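Local coordinates for protein quinoline 2-oxidoreductase medium subunit (PDB 1T3Q) that probably carries electrons through its bound FAD, as the flavin-containing medium subunit of the molybdenum hydroxylase quinoline 2-oxidoreductase, at residues C[60-65]-C[78-83]; C[116-121]-C[150-155]; C[134-139]-C[166-171]. One frame throughout, in Å; residues are numbered along the deposited sequence.

All three contacts lie in the FAD-binding part of the chain. Interactions 1 and 3 reach the same five-stranded antiparallel sheet: 62-65 is an outermost strand, while 134-139 and 165-172 are neighbours within it. Their centres are about 15 Å apart, and their nearest atoms about 6 Å. Interactions 2 and 3 touch through the ring of Phe151, which packs on Ile137, Met135 and Leu166; Phe151 CE1 to Ile137 CD1 is 3.8 Å. Both also meet FAD, at Ala116 and His117 in interaction 2 and at Leu166 in interaction 3. Interaction 1 is more remote: the side chain of Phe60 is about 10 Å from the cofactor.

Interaction 1: residues C[60-65]-C[78-83]; sequences FEISQS and FRNKTD
The guanidinium of Arg79 holds the backbone carbonyl of Phe60 with two hydrogen bonds. Arg79 NH2 to Phe60 O is 2.8 Å, in the carbonyl plane and on a lone pair. Arg79 NH1 to Phe60 O is 3.0 Å and comes nearly along the C=O axis. One oxygen thus takes both end nitrogens, and it lies close to the guanidinium plane. The Arg79 chain bends at chi3 (59°), which turns this end-on grip to the carbonyl. Phe60 also lends its ring edge: Arg79 NH2 lies near the ring plane, 4.0 Å from Phe60 CD2.

The contact joins strand 62-65, at one edge of the antiparallel sheet within this chain, and the turn before it, to helix 77-82 and the Asp83 after it.

Van der Waals packing rests on Ile62, whose methyl end meets polar groups. Its CD1 reaches the carboxylate of Asp83, 3.7 Å from Asp83 CG, and lies 3.8 Å from Arg79 NH1. The Ile62 and Asp83 side chains come from opposite directions. Asp83 is the N-cap of the next helix, and its OD1 accepts from the backbone N of Val86. Asn80 ND2 is buried beside Ile62 CD1, at 4.2 Å, and has no hydrogen-bonding partner in the model.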
loop_
_atom_site.group_PDB
_atom_site.type_symbol
_atom_site.label_atom_id
_atom_site.label_comp_id
_atom_site.label_asym_id
_atom_site.label_seq_id
_atom_site.Cartn_x
_atom_site.Cartn_y
_atom_site.Cartn_z
ATOM N N PHE C 60 36.486 -19.505 28.381
ATOM C CA PHE C 60 35.217 -20.186 28.624
ATOM C C PHE C 60 35.359 -21.386 29.554
ATOM O O PHE C 60 34.367 -22.024 29.903
ATOM C CB PHE C 60 34.608 -20.667 27.299
ATOM C CG PHE C 60 34.115 -19.557 26.414
ATOM C CD1 PHE C 60 35.010 -18.748 25.719
ATOM C CD2 PHE C 60 32.751 -19.290 26.312
ATOM C CE1 PHE C 60 34.558 -17.686 24.939
ATOM C CE2 PHE C 60 32.288 -18.231 25.537
ATOM C CZ PHE C 60 33.195 -17.427 24.848
ATOM N N GLU C 61 36.590 -21.684 29.956
ATOM C CA GLU C 61 36.860 -22.838 30.807
ATOM C C GLU C 61 36.468 -22.718 32.278
ATOM O O GLU C 61 36.606 -21.664 32.900
ATOM C CB GLU C 61 38.347 -23.202 30.738
ATOM C CG GLU C 61 38.908 -23.352 29.334
ATOM C CD GLU C 61 40.371 -23.760 29.339
ATOM N N ILE C 62 35.971 -23.826 32.819
ATOM C CA ILE C 62 35.602 -23.927 34.222
ATOM C C ILE C 62 36.345 -25.167 34.700
ATOM O O ILE C 62 36.276 -26.215 34.059
ATOM C CB ILE C 62 34.091 -24.164 34.428
ATOM C CG1 ILE C 62 33.291 -22.936 33.991
ATOM C CG2 ILE C 62 33.815 -24.475 35.897
ATOM C CD1 ILE C 62 31.790 -23.085 34.203
ATOM N N SER C 63 37.065 -25.049 35.810
ATOM C CA SER C 63 37.806 -26.182 36.343
ATOM C C SER C 63 38.054 -26.026 37.835
ATOM O O SER C 63 37.837 -24.953 38.407
ATOM C CB SER C 63 39.142 -26.333 35.611
ATOM O OG SER C 63 39.972 -25.205 35.824
ATOM N N GLN C 64 38.499 -27.109 38.463
ATOM C CA GLN C 64 38.793 -27.101 39.889
ATOM C C GLN C 64 40.154 -27.753 40.116
ATOM O O GLN C 64 40.538 -28.672 39.392
ATOM C CB GLN C 64 37.716 -27.867 40.660
ATOM C CG GLN C 64 38.177 -29.211 41.199
ATOM C CD GLN C 64 37.100 -29.923 41.976
ATOM O OE1 GLN C 64 36.079 -30.320 41.418
ATOM N NE2 GLN C 64 37.316 -30.086 43.277
ATOM N N SER C 65 40.880 -27.277 41.120
ATOM C CA SER C 65 42.193 -27.826 41.423
ATOM C C SER C 65 42.708 -27.354 42.773
ATOM O O SER C 65 42.815 -26.154 43.023
ATOM C CB SER C 65 43.195 -27.431 40.335
ATOM O OG SER C 65 44.489 -27.930 40.626
ATOM N N PHE C 78 24.470 -17.859 33.152
ATOM C CA PHE C 78 23.724 -19.099 32.964
ATOM C C PHE C 78 24.554 -20.345 33.261
ATOM O O PHE C 78 24.105 -21.234 33.984
ATOM C CB PHE C 78 23.194 -19.210 31.533
ATOM C CG PHE C 78 22.677 -20.579 31.199
ATOM C CD1 PHE C 78 21.464 -21.022 31.714
ATOM C CD2 PHE C 78 23.437 -21.451 30.424
ATOM C CE1 PHE C 78 21.014 -22.318 31.467
ATOM C CE2 PHE C 78 22.995 -22.748 30.170
ATOM C CZ PHE C 78 21.781 -23.182 30.694
ATOM N N ARG C 79 25.749 -20.424 32.685
ATOM C CA ARG C 79 26.607 -21.583 32.905
ATOM C C ARG C 79 27.023 -21.670 34.368
ATOM O O ARG C 79 27.001 -22.746 34.960
ATOM C CB ARG C 79 27.847 -21.518 32.008
ATOM C CG ARG C 79 27.559 -21.763 30.534
ATOM C CD ARG C 79 28.846 -21.737 29.725
ATOM N NE ARG C 79 29.797 -22.751 30.178
ATOM C CZ ARG C 79 31.115 -22.661 30.021
ATOM N NH1 ARG C 79 31.908 -23.630 30.461
ATOM N NH2 ARG C 79 31.644 -21.592 29.436
ATOM N N ASN C 80 27.394 -20.536 34.952
ATOM C CA ASN C 80 27.793 -20.506 36.353
ATOM C C ASN C 80 26.657 -20.986 37.247
ATOM O O ASN C 80 26.884 -21.661 38.254
ATOM C CB ASN C 80 28.185 -19.083 36.759
ATOM C CG ASN C 80 29.642 -18.779 36.489
ATOM O OD1 ASN C 80 30.036 -17.614 36.376
ATOM N ND2 ASN C 80 30.457 -19.823 36.402
ATOM N N LYS C 81 25.434 -20.641 36.866
ATOM C CA LYS C 81 24.257 -21.006 37.639
ATOM C C LYS C 81 23.823 -22.455 37.438
ATOM O O LYS C 81 23.031 -22.977 38.221
ATOM C CB LYS C 81 23.105 -20.065 37.280
ATOM C CG LYS C 81 21.849 -20.237 38.123
ATOM C CD LYS C 81 20.756 -19.293 37.658
ATOM C CE LYS C 81 19.461 -19.515 38.424
ATOM N N THR C 82 24.351 -23.112 36.409
ATOM C CA THR C 82 23.962 -24.489 36.124
ATOM C C THR C 82 25.100 -25.505 36.015
ATOM O O THR C 82 24.854 -26.708 36.063
ATOM C CB THR C 82 23.146 -24.561 34.815
ATOM O OG1 THR C 82 23.981 -24.185 33.712
ATOM C CG2 THR C 82 21.946 -23.622 34.880
ATOM N N ASP C 83 26.336 -25.041 35.862
ATOM C CA ASP C 83 27.465 -25.956 35.733
ATOM C C ASP C 83 27.674 -26.838 36.971
ATOM O O ASP C 83 27.689 -26.349 38.101
ATOM C CB ASP C 83 28.741 -25.173 35.424
ATOM C CG ASP C 83 29.959 -26.065 35.329
ATOM O OD1 ASP C 83 30.560 -26.360 36.381
ATOM O OD2 ASP C 83 30.306 -26.483 34.203
#

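Interaction 2: residues C[116-121]-C[150-155]; sequences AHADAG and DFMKGH. With FAD (flavin-adenine dinucleotide), chain R.
The turn after helix 111-117, whose last residues, Ala116 and His117, touch FAD, meets the short strand 152-154 and the His155 that follows it in the FAD-binding domain. The central bond is from Ala120 N to His155 ND1, 2.9 Å long and nearly straight at 168°. The donor lies in the plane of the imidazole ring. CG of His155 stands anti to the backbone N (chi1 -167°), and this carries the ring across to Ala120. Ala120 CB also comes close to the ring, 3.3 Å from His155 ND1.

Asp119 lies beside His155, the two side chains pointing the same way. Its carboxylate is turned 76° from the ring, and Asp119 OD1 meets the ring edge 3.3 Å from His155 CE1. The same oxygen accepts from Gly121 N at 2.6 Å, which makes an Asx turn. Replacing His155 with an alanine would probably leave Ala120 N without its acceptor and open a gap beside the Asp119 carboxylate.

Met152 bends at chi2 and brings its sulfur and methyl to the turn. Met152 SD is 3.5 Å from Ala118 CB. Met152 CE reaches Ala118 O at 3.2 Å. Phe151 offers its ring edge to Ala116 N. On the cofactor, Ala116 CB is 3.2 Å from FAD O4B, and CB of His117 packs on the nearby ribose carbons.

Around the contact, Glu218 accepts from His155 N, and the ring of His117 meets that of Tyr156. Because ND1 accepts from Ala120 N, it carries no proton in this bond, so the imidazole is probably neutral with its proton on NE2.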
loop_
_atom_site.group_PDB
_atom_site.type_symbol
_atom_site.label_atom_id
_atom_site.label_comp_id
_atom_site.label_asym_id
_atom_site.label_seq_id
_atom_site.Cartn_x
_atom_site.Cartn_y
_atom_site.Cartn_z
ATOM N N ALA C 116 34.260 -6.471 35.344
ATOM C CA ALA C 116 34.887 -5.331 34.689
ATOM C C ALA C 116 33.956 -4.117 34.665
ATOM O O ALA C 116 34.410 -2.979 34.819
ATOM C CB ALA C 116 35.292 -5.705 33.280
ATOM N N HIS C 117 32.659 -4.354 34.468
ATOM C CA HIS C 117 31.696 -3.254 34.441
ATOM C C HIS C 117 31.714 -2.600 35.816
ATOM O O HIS C 117 31.632 -1.378 35.942
ATOM C CB HIS C 117 30.292 -3.762 34.108
ATOM C CG HIS C 117 29.271 -2.671 33.994
ATOM N ND1 HIS C 117 29.436 -1.580 33.165
ATOM C CD2 HIS C 117 28.075 -2.500 34.605
ATOM C CE1 HIS C 117 28.388 -0.786 33.273
ATOM N NE2 HIS C 117 27.546 -1.320 34.141
ATOM N N ALA C 118 31.829 -3.438 36.841
ATOM C CA ALA C 118 31.913 -3.000 38.230
ATOM C C ALA C 118 30.788 -2.114 38.765
ATOM O O ALA C 118 31.043 -1.101 39.426
ATOM C CB ALA C 118 33.255 -2.320 38.465
ATOM N N ASP C 119 29.546 -2.478 38.482
ATOM C CA ASP C 119 28.436 -1.698 39.014
ATOM C C ASP C 119 28.467 -1.960 40.524
ATOM O O ASP C 119 28.544 -3.110 40.954
ATOM C CB ASP C 119 27.105 -2.174 38.427
ATOM C CG ASP C 119 25.944 -1.281 38.828
ATOM O OD1 ASP C 119 25.825 -0.968 40.028
ATOM O OD2 ASP C 119 25.146 -0.893 37.947
ATOM N N ALA C 120 28.421 -0.900 41.323
ATOM C CA ALA C 120 28.454 -1.052 42.773
ATOM C C ALA C 120 27.209 -1.773 43.277
ATOM O O ALA C 120 27.154 -2.188 44.430
ATOM C CB ALA C 120 28.568 0.310 43.445
ATOM N N GLY C 121 26.216 -1.925 42.404
ATOM C CA GLY C 121 24.992 -2.598 42.794
ATOM C C GLY C 121 24.927 -4.024 42.287
ATOM O O GLY C 121 23.953 -4.727 42.539
ATOM N N ASP C 150 40.607 -5.766 46.002
ATOM C CA ASP C 150 41.392 -4.690 45.395
ATOM C C ASP C 150 40.932 -4.399 43.976
ATOM O O ASP C 150 41.053 -3.269 43.494
ATOM C CB ASP C 150 42.887 -5.038 45.354
ATOM C CG ASP C 150 43.576 -4.835 46.689
ATOM O OD1 ASP C 150 43.111 -3.989 47.482
ATOM O OD2 ASP C 150 44.598 -5.509 46.938
ATOM N N PHE C 151 40.417 -5.424 43.306
ATOM C CA PHE C 151 39.946 -5.279 41.934
ATOM C C PHE C 151 38.800 -4.277 41.837
ATOM O O PHE C 151 38.802 -3.407 40.964
ATOM C CB PHE C 151 39.479 -6.627 41.386
ATOM C CG PHE C 151 39.101 -6.589 39.932
ATOM C CD1 PHE C 151 40.084 -6.624 38.944
ATOM C CD2 PHE C 151 37.767 -6.479 39.548
ATOM C CE1 PHE C 151 39.741 -6.549 37.596
ATOM C CE2 PHE C 151 37.416 -6.403 38.202
ATOM C CZ PHE C 151 38.407 -6.436 37.223
ATOM N N MET C 152 37.823 -4.422 42.730
ATOM C CA MET C 152 36.650 -3.552 42.768
ATOM C C MET C 152 36.949 -2.343 43.636
ATOM O O MET C 152 36.839 -2.405 44.856
ATOM C CB MET C 152 35.452 -4.315 43.339
ATOM C CG MET C 152 34.202 -3.471 43.478
ATOM S SD MET C 152 33.701 -2.809 41.895
ATOM C CE MET C 152 32.037 -2.203 42.306
ATOM N N LYS C 153 37.318 -1.240 42.997
ATOM C CA LYS C 153 37.679 -0.026 43.718
ATOM C C LYS C 153 36.526 0.941 43.963
ATOM O O LYS C 153 36.634 1.841 44.801
ATOM C CB LYS C 153 38.800 0.693 42.966
ATOM C CG LYS C 153 40.021 -0.183 42.714
ATOM C CD LYS C 153 41.109 0.568 41.960
ATOM C CE LYS C 153 41.671 1.719 42.782
ATOM N N GLY C 154 35.432 0.758 43.230
ATOM C CA GLY C 154 34.279 1.625 43.387
ATOM C C GLY C 154 33.299 1.473 42.241
ATOM O O GLY C 154 33.476 0.620 41.370
ATOM N N HIS C 155 32.262 2.301 42.237
ATOM C CA HIS C 155 31.257 2.245 41.186
ATOM C C HIS C 155 31.908 2.517 39.831
ATOM O O HIS C 155 32.412 3.615 39.589
ATOM C CB HIS C 155 30.161 3.274 41.462
ATOM C CG HIS C 155 28.941 3.091 40.619
ATOM N ND1 HIS C 155 28.277 1.887 40.527
ATOM C CD2 HIS C 155 28.255 3.960 39.840
ATOM C CE1 HIS C 155 27.235 2.022 39.727
ATOM N NE2 HIS C 155 27.198 3.271 39.297
HETATM P PA FAD R . 29.761 -6.427 28.530
HETATM O O1A FAD R . 28.536 -5.590 28.637
HETATM O O2A FAD R . 30.197 -6.796 27.318
HETATM O O5B FAD R . 30.753 -5.395 29.037
HETATM C C5B FAD R . 30.984 -5.046 30.440
HETATM C C4B FAD R . 32.205 -4.036 30.529
HETATM O O4B FAD R . 33.386 -4.855 30.893
HETATM C C3B FAD R . 32.656 -3.228 29.264
HETATM O O3B FAD R . 33.188 -1.983 29.604
HETATM C C2B FAD R . 33.683 -4.202 28.610
HETATM O O2B FAD R . 34.637 -3.528 27.827
HETATM C C1B FAD R . 34.376 -4.772 29.812
HETATM N N9A FAD R . 34.822 -6.158 29.675
HETATM C C8A FAD R . 34.038 -7.267 29.425
HETATM N N7A FAD R . 34.695 -8.415 29.577
HETATM C C5A FAD R . 35.973 -8.043 29.924
HETATM C C6A FAD R . 37.198 -8.836 30.260
HETATM N N6A FAD R . 37.262 -10.143 30.232
HETATM N N1A FAD R . 38.315 -8.076 30.583
HETATM C C2A FAD R . 38.295 -6.698 30.617
HETATM N N3A FAD R . 37.232 -5.896 30.321
HETATM C C4A FAD R . 36.106 -6.609 29.924
HETATM N N1 FAD R . 23.859 -7.339 36.715
HETATM C C2 FAD R . 23.809 -7.670 38.009
HETATM O O2 FAD R . 24.801 -7.733 38.691
HETATM N N3 FAD R . 22.559 -7.775 38.707
HETATM C C4 FAD R . 21.348 -7.453 38.098
HETATM O O4 FAD R . 20.328 -7.522 38.746
HETATM C C4X FAD R . 21.394 -7.011 36.701
HETATM N N5 FAD R . 20.239 -6.674 36.038
HETATM C C5X FAD R . 20.322 -6.365 34.693
HETATM C C6 FAD R . 19.108 -6.011 34.019
HETATM C C7 FAD R . 19.095 -5.689 32.662
HETATM C C7M FAD R . 17.790 -5.291 32.008
HETATM C C8 FAD R . 20.355 -5.734 31.881
HETATM C C8M FAD R . 20.414 -5.403 30.410
HETATM C C9 FAD R . 21.564 -6.105 32.530
HETATM C C9A FAD R . 21.564 -6.406 33.929
HETATM N N10 FAD R . 22.765 -6.772 34.684
HETATM C C10 FAD R . 22.713 -7.028 36.021
HETATM C "C1'" FAD R . 24.080 -6.673 33.995
HETATM C "C2'" FAD R . 24.652 -8.055 33.566
HETATM O "O2'" FAD R . 25.122 -8.755 34.723
HETATM C "C3'" FAD R . 25.781 -7.752 32.578
HETATM O "O3'" FAD R . 25.872 -8.896 31.717
HETATM C "C4'" FAD R . 27.155 -7.514 33.262
HETATM O "O4'" FAD R . 27.099 -6.411 34.171
HETATM C "C5'" FAD R . 28.135 -7.205 32.165
HETATM O "O5'" FAD R . 28.692 -8.529 31.574
HETATM P P FAD R . 28.779 -8.679 30.079
HETATM O O1P FAD R . 29.418 -10.054 29.853
HETATM O O2P FAD R . 27.580 -8.425 29.426
HETATM O O3P FAD R . 29.736 -7.671 29.593
#

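Interaction 3: residues C[134-139]-C[166-171]; sequences TMYIAS and LVRVEI. With FAD (flavin-adenine dinucleotide), chain R.
Tyr136 and Arg168 stack flat on each other: the guanidinium lies over one face of the ring, with the planes 12° apart. The cation-pi distance from Arg168 CZ to the Tyr136 ring centre is 4.3 Å. Arg168 NH1 sits towards the rim, 3.6 Å from Tyr136 CD2. CG of Arg168 takes the crowded position between the backbone N and the carbonyl carbon (chi1 62°), and the extended chain carries the guanidinium over the ring.

Glu170 crosses Tyr136 at about a right angle. Its CD comes 3.3 Å from Tyr136 CE1, and OE1 lies over the ring. Glu170 OE1 also forms a salt bridge with Arg168 NE, 2.9 Å long, which helps fix the guanidinium. A water links Tyr136 OH to Glu170 OE2 and donates to the carboxylate.

Beyond Tyr136, which pairs with Arg168, the antiparallel register shifts by one at a beta bulge. Tyr136 O accepts from Val167 N at 2.8 Å, and Ala138 CB packs on Val167 CG2. On the face opposite Tyr136 and Arg168, Met135 CG meets Leu166 CD2 at 4.0 Å. The backbone of Leu166 binds the adenine: its N donates to FAD N1A at 2.9 Å, and its O accepts from FAD N6A.

Strand 142-147 flanks 134-139, and strand 68-72 flanks 165-172. Helices 111-117 and 148-151 cover the face of Met135 and Leu166.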
loop_
_atom_site.group_PDB
_atom_site.type_symbol
_atom_site.label_atom_id
_atom_site.label_comp_id
_atom_site.label_asym_id
_atom_site.label_seq_id
_atom_site.Cartn_x
_atom_site.Cartn_y
_atom_site.Cartn_z
ATOM N N THR C 134 40.479 -14.340 43.604
ATOM C CA THR C 134 41.628 -13.682 43.001
ATOM C C THR C 134 41.379 -13.515 41.505
ATOM O O THR C 134 40.924 -14.444 40.845
ATOM C CB THR C 134 42.914 -14.518 43.183
ATOM O OG1 THR C 134 43.186 -14.687 44.582
ATOM C CG2 THR C 134 44.100 -13.828 42.516
ATOM N N MET C 135 41.665 -12.331 40.975
ATOM C CA MET C 135 41.497 -12.085 39.549
ATOM C C MET C 135 42.842 -12.191 38.855
ATOM O O MET C 135 43.856 -11.716 39.375
ATOM C CB MET C 135 40.940 -10.682 39.278
ATOM C CG MET C 135 39.433 -10.590 39.281
ATOM S SD MET C 135 38.807 -10.816 40.918
ATOM C CE MET C 135 37.182 -10.049 40.766
ATOM N N TYR C 136 42.846 -12.815 37.683
ATOM C CA TYR C 136 44.066 -12.937 36.902
ATOM C C TYR C 136 43.861 -12.084 35.665
ATOM O O TYR C 136 42.948 -12.320 34.873
ATOM C CB TYR C 136 44.342 -14.400 36.564
ATOM C CG TYR C 136 44.739 -15.174 37.800
ATOM C CD1 TYR C 136 43.780 -15.600 38.719
ATOM C CD2 TYR C 136 46.083 -15.397 38.103
ATOM C CE1 TYR C 136 44.146 -16.223 39.913
ATOM C CE2 TYR C 136 46.461 -16.018 39.297
ATOM C CZ TYR C 136 45.487 -16.426 40.196
ATOM O OH TYR C 136 45.852 -17.023 41.382
ATOM N N ILE C 137 44.713 -11.072 35.530
ATOM C CA ILE C 137 44.630 -10.105 34.448
ATOM C C ILE C 137 45.802 -10.181 33.480
ATOM O O ILE C 137 46.962 -10.147 33.894
ATOM C CB ILE C 137 44.557 -8.685 35.043
ATOM C CG1 ILE C 137 43.383 -8.611 36.029
ATOM C CG2 ILE C 137 44.414 -7.657 33.934
ATOM C CD1 ILE C 137 43.396 -7.394 36.936
ATOM N N ALA C 138 45.492 -10.265 32.190
ATOM C CA ALA C 138 46.521 -10.350 31.163
ATOM C C ALA C 138 46.790 -9.017 30.485
ATOM O O ALA C 138 45.890 -8.192 30.302
ATOM C CB ALA C 138 46.132 -11.389 30.119
ATOM N N SER C 139 48.048 -8.818 30.112
ATOM C CA SER C 139 48.481 -7.610 29.428
ATOM C C SER C 139 49.620 -8.047 28.526
ATOM O O SER C 139 49.995 -9.218 28.519
ATOM C CB SER C 139 48.994 -6.570 30.425
ATOM O OG SER C 139 50.183 -7.019 31.051
ATOM N N LEU C 166 40.714 -9.245 31.744
ATOM C CA LEU C 166 40.459 -10.118 32.879
ATOM C C LEU C 166 40.348 -11.491 32.223
ATOM O O LEU C 166 39.529 -11.687 31.328
ATOM C CB LEU C 166 39.128 -9.753 33.546
ATOM C CG LEU C 166 38.967 -10.018 35.045
ATOM C CD1 LEU C 166 37.497 -9.893 35.417
ATOM C CD2 LEU C 166 39.491 -11.389 35.410
ATOM N N VAL C 167 41.167 -12.441 32.654
ATOM C CA VAL C 167 41.147 -13.765 32.050
ATOM C C VAL C 167 40.312 -14.787 32.800
ATOM O O VAL C 167 39.556 -15.549 32.199
ATOM C CB VAL C 167 42.579 -14.307 31.900
ATOM C CG1 VAL C 167 42.546 -15.750 31.411
ATOM C CG2 VAL C 167 43.348 -13.431 30.929
ATOM N N ARG C 168 40.461 -14.821 34.114
ATOM C CA ARG C 168 39.707 -15.771 34.914
ATOM C C ARG C 168 39.667 -15.330 36.359
ATOM O O ARG C 168 40.395 -14.429 36.772
ATOM C CB ARG C 168 40.332 -17.168 34.828
ATOM C CG ARG C 168 41.750 -17.244 35.374
ATOM C CD ARG C 168 42.233 -18.684 35.507
ATOM N NE ARG C 168 43.561 -18.733 36.114
ATOM C CZ ARG C 168 44.674 -18.349 35.500
ATOM N NH1 ARG C 168 45.837 -18.418 36.130
ATOM N NH2 ARG C 168 44.630 -17.913 34.248
ATOM N N VAL C 169 38.787 -15.968 37.115
ATOM C CA VAL C 169 38.632 -15.682 38.521
ATOM C C VAL C 169 38.817 -17.003 39.239
ATOM O O VAL C 169 38.262 -18.022 38.832
ATOM C CB VAL C 169 37.227 -15.143 38.840
ATOM C CG1 VAL C 169 37.101 -14.896 40.334
ATOM C CG2 VAL C 169 36.971 -13.865 38.059
ATOM N N GLU C 170 39.621 -16.988 40.291
ATOM C CA GLU C 170 39.849 -18.196 41.058
ATOM C C GLU C 170 39.221 -17.998 42.425
ATOM O O GLU C 170 39.583 -17.086 43.165
ATOM C CB GLU C 170 41.351 -18.492 41.149
ATOM C CG GLU C 170 41.938 -18.930 39.801
ATOM C CD GLU C 170 43.377 -19.419 39.876
ATOM O OE1 GLU C 170 43.935 -19.753 38.810
ATOM O OE2 GLU C 170 43.951 -19.471 40.985
ATOM N N ILE C 171 38.247 -18.846 42.735
ATOM C CA ILE C 171 37.528 -18.771 43.998
ATOM C C ILE C 171 37.914 -19.908 44.928
ATOM O O ILE C 171 37.754 -21.079 44.586
ATOM C CB ILE C 171 36.004 -18.856 43.779
ATOM C CG1 ILE C 171 35.570 -17.852 42.712
ATOM C CG2 ILE C 171 35.275 -18.583 45.088
ATOM C CD1 ILE C 171 34.104 -17.953 42.349
HETATM P PA FAD R . 29.761 -6.427 28.530
HETATM O O1A FAD R . 28.536 -5.590 28.637
HETATM O O2A FAD R . 30.197 -6.796 27.318
HETATM O O5B FAD R . 30.753 -5.395 29.037
HETATM C C5B FAD R . 30.984 -5.046 30.440
HETATM C C4B FAD R . 32.205 -4.036 30.529
HETATM O O4B FAD R . 33.386 -4.855 30.893
HETATM C C3B FAD R . 32.656 -3.228 29.264
HETATM O O3B FAD R . 33.188 -1.983 29.604
HETATM C C2B FAD R . 33.683 -4.202 28.610
HETATM O O2B FAD R . 34.637 -3.528 27.827
HETATM C C1B FAD R . 34.376 -4.772 29.812
HETATM N N9A FAD R . 34.822 -6.158 29.675
HETATM C C8A FAD R . 34.038 -7.267 29.425
HETATM N N7A FAD R . 34.695 -8.415 29.577
HETATM C C5A FAD R . 35.973 -8.043 29.924
HETATM C C6A FAD R . 37.198 -8.836 30.260
HETATM N N6A FAD R . 37.262 -10.143 30.232
HETATM N N1A FAD R . 38.315 -8.076 30.583
HETATM C C2A FAD R . 38.295 -6.698 30.617
HETATM N N3A FAD R . 37.232 -5.896 30.321
HETATM C C4A FAD R . 36.106 -6.609 29.924
HETATM N N1 FAD R . 23.859 -7.339 36.715
HETATM C C2 FAD R . 23.809 -7.670 38.009
HETATM O O2 FAD R . 24.801 -7.733 38.691
HETATM N N3 FAD R . 22.559 -7.775 38.707
HETATM C C4 FAD R . 21.348 -7.453 38.098
HETATM O O4 FAD R . 20.328 -7.522 38.746
HETATM C C4X FAD R . 21.394 -7.011 36.701
HETATM N N5 FAD R . 20.239 -6.674 36.038
HETATM C C5X FAD R . 20.322 -6.365 34.693
HETATM C C6 FAD R . 19.108 -6.011 34.019
HETATM C C7 FAD R . 19.095 -5.689 32.662
HETATM C C7M FAD R . 17.790 -5.291 32.008
HETATM C C8 FAD R . 20.355 -5.734 31.881
HETATM C C8M FAD R . 20.414 -5.403 30.410
HETATM C C9 FAD R . 21.564 -6.105 32.530
HETATM C C9A FAD R . 21.564 -6.406 33.929
HETATM N N10 FAD R . 22.765 -6.772 34.684
HETATM C C10 FAD R . 22.713 -7.028 36.021
HETATM C "C1'" FAD R . 24.080 -6.673 33.995
HETATM C "C2'" FAD R . 24.652 -8.055 33.566
HETATM O "O2'" FAD R . 25.122 -8.755 34.723
HETATM C "C3'" FAD R . 25.781 -7.752 32.578
HETATM O "O3'" FAD R . 25.872 -8.896 31.717
HETATM C "C4'" FAD R . 27.155 -7.514 33.262
HETATM O "O4'" FAD R . 27.099 -6.411 34.171
HETATM C "C5'" FAD R . 28.135 -7.205 32.165
HETATM O "O5'" FAD R . 28.692 -8.529 31.574
HETATM P P FAD R . 28.779 -8.679 30.079
HETATM O O1P FAD R . 29.418 -10.054 29.853
HETATM O O2P FAD R . 27.580 -8.425 29.426
HETATM O O3P FAD R . 29.736 -7.671 29.593
HETATM O O HOH W 1 44.157 -18.167 43.326
#